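Local coordinates for protein pectate lyase II (Xanthomonas campestris pv. campestris, PDB 2QY1) that probably cleaves pectate, the polygalacturonate of plant cell walls, by beta-elimination, as a secreted lyase of polysaccharide lyase family 1, at residues A[110-121]-A[150-161]; A[239-247]-A[306-315]. The protein carries 2 engineered substitutions. All coordinates share one frame; numbering follows the deposited sequence.

In the fold
Both contacts belong to the right-handed parallel beta-helix of the polysaccharide lyase 1 family. Contact 1 (110-121 with 150-161) is part of its wall, where two successive turns lie side by side; contact 2 (239-247 with 306-315) is a later coil covered by the C-terminal part of the chain. Their centres are about 26 Å apart and their nearest atoms about 13 Å, so they do not touch, and contact 1 is complete along the sequence before contact 2 begins. The acidic cluster of contact 1 is consistent with the calcium site of related pectate lyases. Contact 2, centred about 17 Å from the middle of the chain against about 9 Å for contact 1, is structural packing.

Contact 1 of 2, residues A[110-121]-A[150-161]; sequences GEDADSISLEGN and SFDGGIDMKKGV
Asp114, Asp152 and Asp156 bring three carboxylates together, with Asp156 OD2 3.2 Å from Asp114 OD1 and their planes turned 79° apart. Asp114 is modelled in two conformers, which makes its exact spacing doubtful. A water lies 2.6 Å from both Asp114 OD1 and Asp156 OD2. Such acidic clusters hold calcium in related pectate lyases, and this one is consistent with that role. The chi1 of 178° at Asp152, CG opposite the backbone N, places its OD1 beside Asp114, while Asp156 OD1 accepts from Leu179 N.

Parallel beta pairing positions these groups. Asp156 N donates to Ile116 O at 2.8 Å, and Leu118 N returns a 2.8 Å bond to Asp156 O. Beyond, Gly120 N reaches Lys158 O at 3.1 Å. On the same face as Asp156, Glu119 runs alongside Lys158, but its carboxylate is held by Arg89 and Ser117 OG. The other face is apolar: Leu118 CB packs on Met157 CB at 3.8 Å and Val161 CG2 at 3.9 Å, branched and flexible chains that fill the interior of the beta-helix.

Strand 155-158 pairs with 116-119, which on its far edge bonds to 87-91; the apolar side chains meet strands 129-137 and 164-174.

Contact 2 of 2, residues A[239-247]-A[306-315]; sequences AKIESNYFE and YTVTPAAQVK
The backbones come together at Ser243 and Ala311, whose CA atoms are 4.5 Å apart, where left-handed helical angles at Ser243 (phi 49°, psi 39°) turn the chain from strand 239-242 into strand 245-247. This corner belongs to the parallel beta-helix: Ser243 and Asn244 lie on Asn220 and Asn221 of the preceding coil, and segment 306-315 runs across its outside. The small Ala311 side chain suits so close an approach, its CB resting on Ser243 CA, while a water links Ser243 OG to Ala311 N.

Before the corner, the extended Glu242 and Tyr306 approach from opposite directions, the carboxylate lying at the edge of the ring. Tyr306 OH donates to the syn lone pair of Glu242 OE2 at 2.7 Å, with the carboxylate plane almost perpendicular to the ring. His217 NE2 also bonds to OE2, so this oxygen is gripped twice, and His217 presents an edge-to-face contact to the Tyr306 ring.

After the corner, Tyr245 lies against the start of helix 314-321. Its CB touches Val314 CG1 at 3.8 Å, and Ala311 O sits in the plane of the ring at its edge. Lys315 CB stands over the ring centre, 3.6 Å from the centroid, in a CH-pi contact. From there the lysine, CG anti to the backbone N (chi1 175°), stretches past the ring to Glu247, which also accepts from Tyr222 OH; Lys315 NZ closes a 2.9 Å salt bridge on the syn lone pair of Glu247 OE2.

Contact 1 of 2, residues A[110-121]-A[150-161]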
loop_
_atom_site.group_PDB
_atom_site.type_symbol
_atom_site.label_atom_id
_atom_site.label_comp_id
_atom_site.label_asym_id
_atom_site.label_seq_id
_atom_site.Cartn_x
_atom_site.Cartn_y
_atom_site.Cartn_z
ATOM N N GLY A 110 14.831 -4.440 -8.594
ATOM C CA GLY A 110 15.480 -3.811 -7.445
ATOM C C GLY A 110 14.750 -2.548 -7.046
ATOM O O GLY A 110 13.589 -2.600 -6.648
ATOM N N GLU A 111 15.422 -1.408 -7.184
ATOM C CA GLU A 111 14.799 -0.114 -6.902
ATOM C C GLU A 111 13.592 0.148 -7.816
ATOM O O GLU A 111 12.701 0.923 -7.474
ATOM C CB GLU A 111 15.827 1.015 -7.016
ATOM C CG GLU A 111 15.461 2.244 -6.202
ATOM C CD GLU A 111 16.597 3.243 -6.065
ATOM O OE1 GLU A 111 17.632 3.098 -6.747
ATOM O OE2 GLU A 111 16.445 4.186 -5.262
ATOM N N ASP A 112 13.563 -0.523 -8.964
ATOM C CA ASP A 112 12.447 -0.423 -9.911
ATOM C C ASP A 112 11.367 -1.492 -9.723
ATOM O O ASP A 112 10.393 -1.534 -10.481
ATOM C CB ASP A 112 12.983 -0.463 -11.342
ATOM C CG ASP A 112 13.969 0.654 -11.617
ATOM O OD1 ASP A 112 13.686 1.807 -11.224
ATOM O OD2 ASP A 112 15.025 0.380 -12.214
ATOM N N ALA A 113 11.533 -2.343 -8.715
ATOM C CA ALA A 113 10.600 -3.446 -8.465
ATOM C C ALA A 113 9.373 -3.034 -7.640
ATOM O O ALA A 113 9.109 -3.607 -6.582
ATOM C CB ALA A 113 11.330 -4.617 -7.799
ATOM N N ASP A 114 8.629 -2.040 -8.118
ATOM C CA ASP A 114 7.432 -1.584 -7.412
ATOM C C ASP A 114 6.266 -2.524 -7.691
ATOM O O ASP A 114 6.005 -2.878 -8.841
ATOM C CB ASP A 114 7.070 -0.145 -7.802
ATOM C CG ASP A 114 6.462 0.644 -6.645
ATOM O OD1 ASP A 114 6.836 1.826 -6.478
ATOM O OD2 ASP A 114 5.618 0.093 -5.905
ATOM N N SER A 115 5.584 -2.930 -6.626
ATOM C CA SER A 115 4.482 -3.889 -6.710
ATOM C C SER A 115 3.196 -3.217 -7.180
ATOM O O SER A 115 2.643 -3.576 -8.216
ATOM C CB SER A 115 4.274 -4.605 -5.374
ATOM O OG SER A 115 5.388 -5.418 -5.051
ATOM N N ILE A 116 2.722 -2.249 -6.404
ATOM C CA ILE A 116 1.560 -1.453 -6.785
ATOM C C ILE A 116 1.925 0.010 -6.565
ATOM O O ILE A 116 2.158 0.436 -5.431
ATOM C CB ILE A 116 0.292 -1.855 -5.986
ATOM C CG1 ILE A 116 -0.089 -3.313 -6.284
ATOM C CG2 ILE A 116 -0.872 -0.905 -6.293
ATOM C CD1 ILE A 116 -1.122 -3.914 -5.326
ATOM N N SER A 117 1.998 0.765 -7.656
ATOM C CA SER A 117 2.445 2.149 -7.595
ATOM C C SER A 117 1.442 3.093 -8.233
ATOM O O SER A 117 1.021 2.887 -9.373
ATOM C CB SER A 117 3.809 2.302 -8.275
ATOM O OG SER A 117 4.199 3.663 -8.334
ATOM N N LEU A 118 1.074 4.129 -7.487
ATOM C CA LEU A 118 0.180 5.170 -7.967
ATOM C C LEU A 118 0.963 6.473 -8.019
ATOM O O LEU A 118 1.588 6.861 -7.034
ATOM C CB LEU A 118 -1.021 5.310 -7.023
ATOM C CG LEU A 118 -1.689 4.032 -6.498
ATOM C CD1 LEU A 118 -2.780 4.370 -5.478
ATOM C CD2 LEU A 118 -2.254 3.180 -7.634
ATOM N N GLU A 119 0.945 7.152 -9.162
ATOM C CA GLU A 119 1.772 8.352 -9.304
ATOM C C GLU A 119 1.176 9.472 -10.142
ATOM O O GLU A 119 0.766 9.271 -11.288
ATOM C CB GLU A 119 3.183 8.001 -9.804
ATOM C CG GLU A 119 3.260 6.758 -10.676
ATOM C CD GLU A 119 4.679 6.260 -10.853
ATOM O OE1 GLU A 119 5.548 7.067 -11.242
ATOM O OE2 GLU A 119 4.920 5.056 -10.608
ATOM N N GLY A 120 1.146 10.661 -9.547
ATOM C CA GLY A 120 0.828 11.870 -10.283
ATOM C C GLY A 120 2.012 12.283 -11.136
ATOM O O GLY A 120 3.156 11.919 -10.846
ATOM N N ASN A 121 1.730 13.021 -12.204
ATOM C CA ASN A 121 2.764 13.662 -13.011
ATOM C C ASN A 121 2.237 14.977 -13.587
ATOM O O ASN A 121 1.191 15.462 -13.150
ATOM C CB ASN A 121 3.323 12.715 -14.096
ATOM C CG ASN A 121 2.253 12.197 -15.065
ATOM O OD1 ASN A 121 2.437 11.154 -15.699
ATOM N ND2 ASN A 121 1.154 12.917 -15.190
ATOM N N SER A 150 17.296 -4.315 -2.875
ATOM C CA SER A 150 17.128 -5.675 -3.394
ATOM C C SER A 150 15.730 -5.825 -3.990
ATOM O O SER A 150 15.522 -6.590 -4.937
ATOM C CB SER A 150 17.366 -6.721 -2.300
ATOM O OG SER A 150 18.699 -6.656 -1.823
ATOM N N PHE A 151 14.782 -5.094 -3.406
ATOM C CA PHE A 151 13.423 -4.949 -3.924
ATOM C C PHE A 151 12.973 -3.503 -3.695
ATOM O O PHE A 151 13.736 -2.706 -3.146
ATOM C CB PHE A 151 12.480 -5.958 -3.254
ATOM C CG PHE A 151 12.850 -7.392 -3.530
ATOM C CD1 PHE A 151 12.368 -8.041 -4.667
ATOM C CD2 PHE A 151 13.711 -8.078 -2.676
ATOM C CE1 PHE A 151 12.725 -9.363 -4.937
ATOM C CE2 PHE A 151 14.078 -9.397 -2.939
ATOM C CZ PHE A 151 13.582 -10.041 -4.071
ATOM N N ASP A 152 11.764 -3.154 -4.133
ATOM C CA ASP A 152 11.260 -1.780 -3.981
ATOM C C ASP A 152 9.960 -1.738 -3.172
ATOM O O ASP A 152 9.763 -2.554 -2.277
ATOM C CB ASP A 152 11.110 -1.096 -5.348
ATOM C CG ASP A 152 10.533 0.319 -5.253
ATOM O OD1 ASP A 152 9.403 0.526 -5.736
ATOM O OD2 ASP A 152 11.197 1.224 -4.696
ATOM N N GLY A 153 9.080 -0.792 -3.497
ATOM C CA GLY A 153 7.884 -0.520 -2.708
ATOM C C GLY A 153 6.779 -1.537 -2.873
ATOM O O GLY A 153 6.703 -2.229 -3.888
ATOM N N GLY A 154 5.924 -1.634 -1.859
ATOM C CA GLY A 154 4.812 -2.578 -1.881
ATOM C C GLY A 154 3.574 -1.923 -2.452
ATOM O O GLY A 154 3.163 -2.222 -3.576
ATOM N N ILE A 155 2.979 -1.024 -1.671
ATOM C CA ILE A 155 1.792 -0.297 -2.099
ATOM C C ILE A 155 2.075 1.193 -1.934
ATOM O O ILE A 155 1.939 1.749 -0.842
ATOM C CB ILE A 155 0.529 -0.756 -1.320
ATOM C CG1 ILE A 155 0.297 -2.258 -1.545
ATOM C CG2 ILE A 155 -0.699 0.056 -1.751
ATOM C CD1 ILE A 155 -0.517 -2.941 -0.476
ATOM N N ASP A 156 2.485 1.822 -3.033
ATOM C CA ASP A 156 3.022 3.184 -3.004
ATOM C C ASP A 156 2.156 4.195 -3.736
ATOM O O ASP A 156 1.486 3.860 -4.716
ATOM C CB ASP A 156 4.420 3.213 -3.630
ATOM C CG ASP A 156 5.450 2.457 -2.816
ATOM O OD1 ASP A 156 5.169 2.085 -1.657
ATOM O OD2 ASP A 156 6.557 2.251 -3.342
ATOM N N MET A 157 2.188 5.437 -3.254
ATOM C CA MET A 157 1.642 6.569 -3.996
ATOM C C MET A 157 2.470 7.838 -3.764
ATOM O O MET A 157 3.081 8.013 -2.707
ATOM C CB MET A 157 0.147 6.785 -3.702
ATOM C CG MET A 157 -0.205 7.194 -2.278
ATOM S SD MET A 157 -1.954 6.903 -1.901
ATOM C CE MET A 157 -1.953 5.149 -1.569
ATOM N N LYS A 158 2.498 8.708 -4.768
ATOM C CA LYS A 158 3.302 9.924 -4.706
ATOM C C LYS A 158 2.760 11.010 -5.630
ATOM O O LYS A 158 1.942 10.739 -6.512
ATOM C CB LYS A 158 4.764 9.619 -5.061
ATOM C CG LYS A 158 4.972 9.095 -6.477
ATOM C CD LYS A 158 6.446 8.893 -6.779
ATOM C CE LYS A 158 6.636 8.063 -8.039
ATOM N NZ LYS A 158 8.027 7.535 -8.136
ATOM N N LYS A 159 3.229 12.236 -5.410
ATOM C CA LYS A 159 2.959 13.369 -6.298
ATOM C C LYS A 159 1.471 13.724 -6.431
ATOM O O LYS A 159 1.005 14.122 -7.500
ATOM C CB LYS A 159 3.631 13.166 -7.667
ATOM C CG LYS A 159 5.165 13.127 -7.604
ATOM C CD LYS A 159 5.799 12.957 -8.985
ATOM C CE LYS A 159 5.847 11.490 -9.399
ATOM N NZ LYS A 159 6.076 11.310 -10.869
ATOM N N GLY A 160 0.734 13.578 -5.335
ATOM C CA GLY A 160 -0.621 14.110 -5.249
ATOM C C GLY A 160 -1.766 13.181 -5.593
ATOM O O GLY A 160 -2.878 13.644 -5.850
ATOM N N VAL A 161 -1.504 11.875 -5.603
ATOM C CA VAL A 161 -2.572 10.885 -5.703
ATOM C C VAL A 161 -3.514 11.111 -4.518
ATOM O O VAL A 161 -3.061 11.247 -3.376
ATOM C CB VAL A 161 -2.023 9.440 -5.685
ATOM C CG1 VAL A 161 -3.158 8.424 -5.733
ATOM C CG2 VAL A 161 -1.064 9.218 -6.849
HETATM O O HOH W 1 14.137 -6.919 -7.465
HETATM O O HOH W 2 10.509 2.308 -8.223
HETATM O O HOH W 3 9.481 -5.391 -4.865
HETATM O O HOH W 4 7.747 3.792 -5.062
#

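Contact 2 of 2, residues A[239-247]-A[306-315]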
loop_
_atom_site.group_PDB
_atom_site.type_symbol
_atom_site.label_atom_id
_atom_site.label_comp_id
_atom_site.label_asym_id
_atom_site.label_seq_id
_atom_site.Cartn_x
_atom_site.Cartn_y
_atom_site.Cartn_z
ATOM N N ALA A 239 -2.237 11.778 10.678
ATOM C CA ALA A 239 -2.847 10.457 10.565
ATOM C C ALA A 239 -3.802 10.186 11.724
ATOM O O ALA A 239 -3.418 10.282 12.891
ATOM C CB ALA A 239 -1.775 9.381 10.503
ATOM N N LYS A 240 -5.050 9.865 11.395
ATOM C CA LYS A 240 -5.986 9.352 12.385
ATOM C C LYS A 240 -5.728 7.851 12.518
ATOM O O LYS A 240 -6.050 7.073 11.618
ATOM C CB LYS A 240 -7.437 9.636 11.979
ATOM C CG LYS A 240 -8.458 9.201 13.020
ATOM C CD LYS A 240 -9.877 9.584 12.622
ATOM C CE LYS A 240 -10.871 9.225 13.719
ATOM N NZ LYS A 240 -10.721 10.073 14.938
ATOM N N ILE A 241 -5.127 7.465 13.641
ATOM C CA ILE A 241 -4.726 6.081 13.885
ATOM C C ILE A 241 -5.674 5.458 14.909
ATOM O O ILE A 241 -5.618 5.775 16.098
ATOM C CB ILE A 241 -3.247 5.996 14.353
ATOM C CG1 ILE A 241 -2.325 6.667 13.326
ATOM C CG2 ILE A 241 -2.833 4.541 14.601
ATOM C CD1 ILE A 241 -0.883 6.847 13.786
ATOM N N GLU A 242 -6.536 4.562 14.429
ATOM C CA GLU A 242 -7.698 4.109 15.192
ATOM C C GLU A 242 -7.860 2.588 15.193
ATOM O O GLU A 242 -7.801 1.953 14.145
ATOM C CB GLU A 242 -8.956 4.772 14.616
ATOM C CG GLU A 242 -10.256 4.438 15.329
ATOM C CD GLU A 242 -11.482 5.052 14.666
ATOM O OE1 GLU A 242 -12.590 4.871 15.210
ATOM O OE2 GLU A 242 -11.348 5.708 13.607
ATOM N N SER A 243 -8.064 2.016 16.379
ATOM C CA SER A 243 -8.432 0.599 16.530
ATOM C C SER A 243 -7.566 -0.399 15.749
ATOM O O SER A 243 -8.076 -1.376 15.190
ATOM C CB SER A 243 -9.917 0.395 16.191
ATOM O OG SER A 243 -10.746 1.074 17.117
ATOM N N ASN A 244 -6.262 -0.147 15.709
ATOM C CA ASN A 244 -5.318 -1.097 15.132
ATOM C C ASN A 244 -4.891 -2.113 16.191
ATOM O O ASN A 244 -5.168 -1.939 17.381
ATOM C CB ASN A 244 -4.095 -0.371 14.552
ATOM C CG ASN A 244 -4.464 0.679 13.515
ATOM O OD1 ASN A 244 -4.546 1.869 13.819
ATOM N ND2 ASN A 244 -4.694 0.242 12.287
ATOM N N TYR A 245 -4.229 -3.176 15.749
ATOM C CA TYR A 245 -3.690 -4.199 16.641
ATOM C C TYR A 245 -2.179 -4.247 16.429
ATOM O O TYR A 245 -1.712 -4.676 15.372
ATOM C CB TYR A 245 -4.327 -5.556 16.318
ATOM C CG TYR A 245 -4.141 -6.645 17.359
ATOM C CD1 TYR A 245 -5.221 -7.090 18.122
ATOM C CD2 TYR A 245 -2.899 -7.252 17.560
ATOM C CE1 TYR A 245 -5.068 -8.101 19.066
ATOM C CE2 TYR A 245 -2.734 -8.261 18.505
ATOM C CZ TYR A 245 -3.823 -8.679 19.253
ATOM O OH TYR A 245 -3.669 -9.673 20.189
ATOM N N PHE A 246 -1.427 -3.788 17.430
ATOM C CA PHE A 246 0.035 -3.750 17.364
ATOM C C PHE A 246 0.654 -4.816 18.267
ATOM O O PHE A 246 0.281 -4.937 19.436
ATOM C CB PHE A 246 0.569 -2.383 17.812
ATOM C CG PHE A 246 0.138 -1.227 16.951
ATOM C CD1 PHE A 246 -0.938 -0.430 17.327
ATOM C CD2 PHE A 246 0.830 -0.912 15.780
ATOM C CE1 PHE A 246 -1.332 0.652 16.546
ATOM C CE2 PHE A 246 0.442 0.168 14.992
ATOM C CZ PHE A 246 -0.644 0.951 15.374
ATOM N N GLU A 247 1.601 -5.580 17.725
ATOM C CA GLU A 247 2.446 -6.471 18.535
ATOM C C GLU A 247 3.764 -6.764 17.825
ATOM O O GLU A 247 3.833 -6.703 16.594
ATOM C CB GLU A 247 1.721 -7.774 18.908
ATOM C CG GLU A 247 1.300 -8.649 17.729
ATOM C CD GLU A 247 0.648 -9.948 18.165
ATOM O OE1 GLU A 247 0.639 -10.241 19.380
ATOM O OE2 GLU A 247 0.143 -10.683 17.293
ATOM N N TYR A 306 -17.859 4.548 8.237
ATOM C CA TYR A 306 -17.066 3.324 8.387
ATOM C C TYR A 306 -17.433 2.532 9.643
ATOM O O TYR A 306 -17.803 3.110 10.664
ATOM C CB TYR A 306 -15.562 3.639 8.355
ATOM C CG TYR A 306 -15.055 4.506 9.494
ATOM C CD1 TYR A 306 -15.261 5.888 9.497
ATOM C CD2 TYR A 306 -14.345 3.945 10.556
ATOM C CE1 TYR A 306 -14.788 6.684 10.540
ATOM C CE2 TYR A 306 -13.867 4.735 11.598
ATOM C CZ TYR A 306 -14.092 6.101 11.585
ATOM O OH TYR A 306 -13.616 6.878 12.617
ATOM N N THR A 307 -17.336 1.207 9.547
ATOM C CA THR A 307 -17.607 0.311 10.672
ATOM C C THR A 307 -16.299 -0.207 11.255
ATOM O O THR A 307 -15.517 -0.864 10.563
ATOM C CB THR A 307 -18.505 -0.883 10.254
ATOM O OG1 THR A 307 -19.760 -0.394 9.765
ATOM C CG2 THR A 307 -18.768 -1.815 11.435
ATOM N N VAL A 308 -16.066 0.096 12.527
ATOM C CA VAL A 308 -14.843 -0.336 13.197
ATOM C C VAL A 308 -14.994 -1.727 13.806
ATOM O O VAL A 308 -15.960 -2.005 14.519
ATOM C CB VAL A 308 -14.364 0.676 14.282
ATOM C CG1 VAL A 308 -13.813 1.935 13.632
ATOM C CG2 VAL A 308 -15.484 1.019 15.261
ATOM N N THR A 309 -14.043 -2.602 13.488
ATOM C CA THR A 309 -13.883 -3.870 14.183
ATOM C C THR A 309 -13.300 -3.533 15.551
ATOM O O THR A 309 -12.340 -2.761 15.626
ATOM C CB THR A 309 -12.901 -4.800 13.427
ATOM O OG1 THR A 309 -13.340 -4.967 12.073
ATOM C CG2 THR A 309 -12.803 -6.170 14.096
ATOM N N PRO A 310 -13.889 -4.071 16.641
ATOM C CA PRO A 310 -13.278 -3.881 17.958
ATOM C C PRO A 310 -11.799 -4.261 17.920
ATOM O O PRO A 310 -11.450 -5.335 17.422
ATOM C CB PRO A 310 -14.068 -4.839 18.850
ATOM C CG PRO A 310 -15.412 -4.902 18.208
ATOM C CD PRO A 310 -15.143 -4.847 16.729
ATOM N N ALA A 311 -10.950 -3.370 18.431
ATOM C CA ALA A 311 -9.495 -3.467 18.272
ATOM C C ALA A 311 -8.893 -4.819 18.658
ATOM O O ALA A 311 -8.010 -5.322 17.963
ATOM C CB ALA A 311 -8.808 -2.343 19.035
ATOM N N ALA A 312 -9.377 -5.400 19.757
ATOM C CA ALA A 312 -8.884 -6.695 20.236
ATOM C C ALA A 312 -9.186 -7.835 19.261
ATOM O O ALA A 312 -8.477 -8.843 19.237
ATOM C CB ALA A 312 -9.451 -7.007 21.618
ATOM N N GLN A 313 -10.233 -7.658 18.455
ATOM C CA GLN A 313 -10.663 -8.667 17.489
ATOM C C GLN A 313 -9.986 -8.511 16.123
ATOM O O GLN A 313 -10.122 -9.382 15.261
ATOM C CB GLN A 313 -12.187 -8.632 17.330
ATOM C CG GLN A 313 -12.958 -8.992 18.605
ATOM C CD GLN A 313 -14.460 -8.782 18.478
ATOM O OE1 GLN A 313 -15.140 -8.490 19.464
ATOM N NE2 GLN A 313 -14.983 -8.932 17.268
ATOM N N VAL A 314 -9.251 -7.414 15.945
ATOM C CA VAL A 314 -8.605 -7.082 14.664
ATOM C C VAL A 314 -7.601 -8.141 14.188
ATOM O O VAL A 314 -7.600 -8.502 13.012
ATOM C CB VAL A 314 -7.965 -5.658 14.693
ATOM C CG1 VAL A 314 -6.955 -5.462 13.559
ATOM C CG2 VAL A 314 -9.048 -4.593 14.626
ATOM N N LYS A 315 -6.763 -8.644 15.094
ATOM C CA LYS A 315 -5.802 -9.694 14.745
ATOM C C LYS A 315 -6.487 -10.876 14.058
ATOM O O LYS A 315 -6.107 -11.254 12.950
ATOM C CB LYS A 315 -5.017 -10.168 15.975
ATOM C CG LYS A 315 -4.090 -11.355 15.707
ATOM C CD LYS A 315 -3.182 -11.651 16.895
ATOM C CE LYS A 315 -2.346 -12.905 16.654
ATOM N NZ LYS A 315 -1.342 -13.140 17.739
HETATM O O HOH W 5 -12.048 -0.436 18.972
#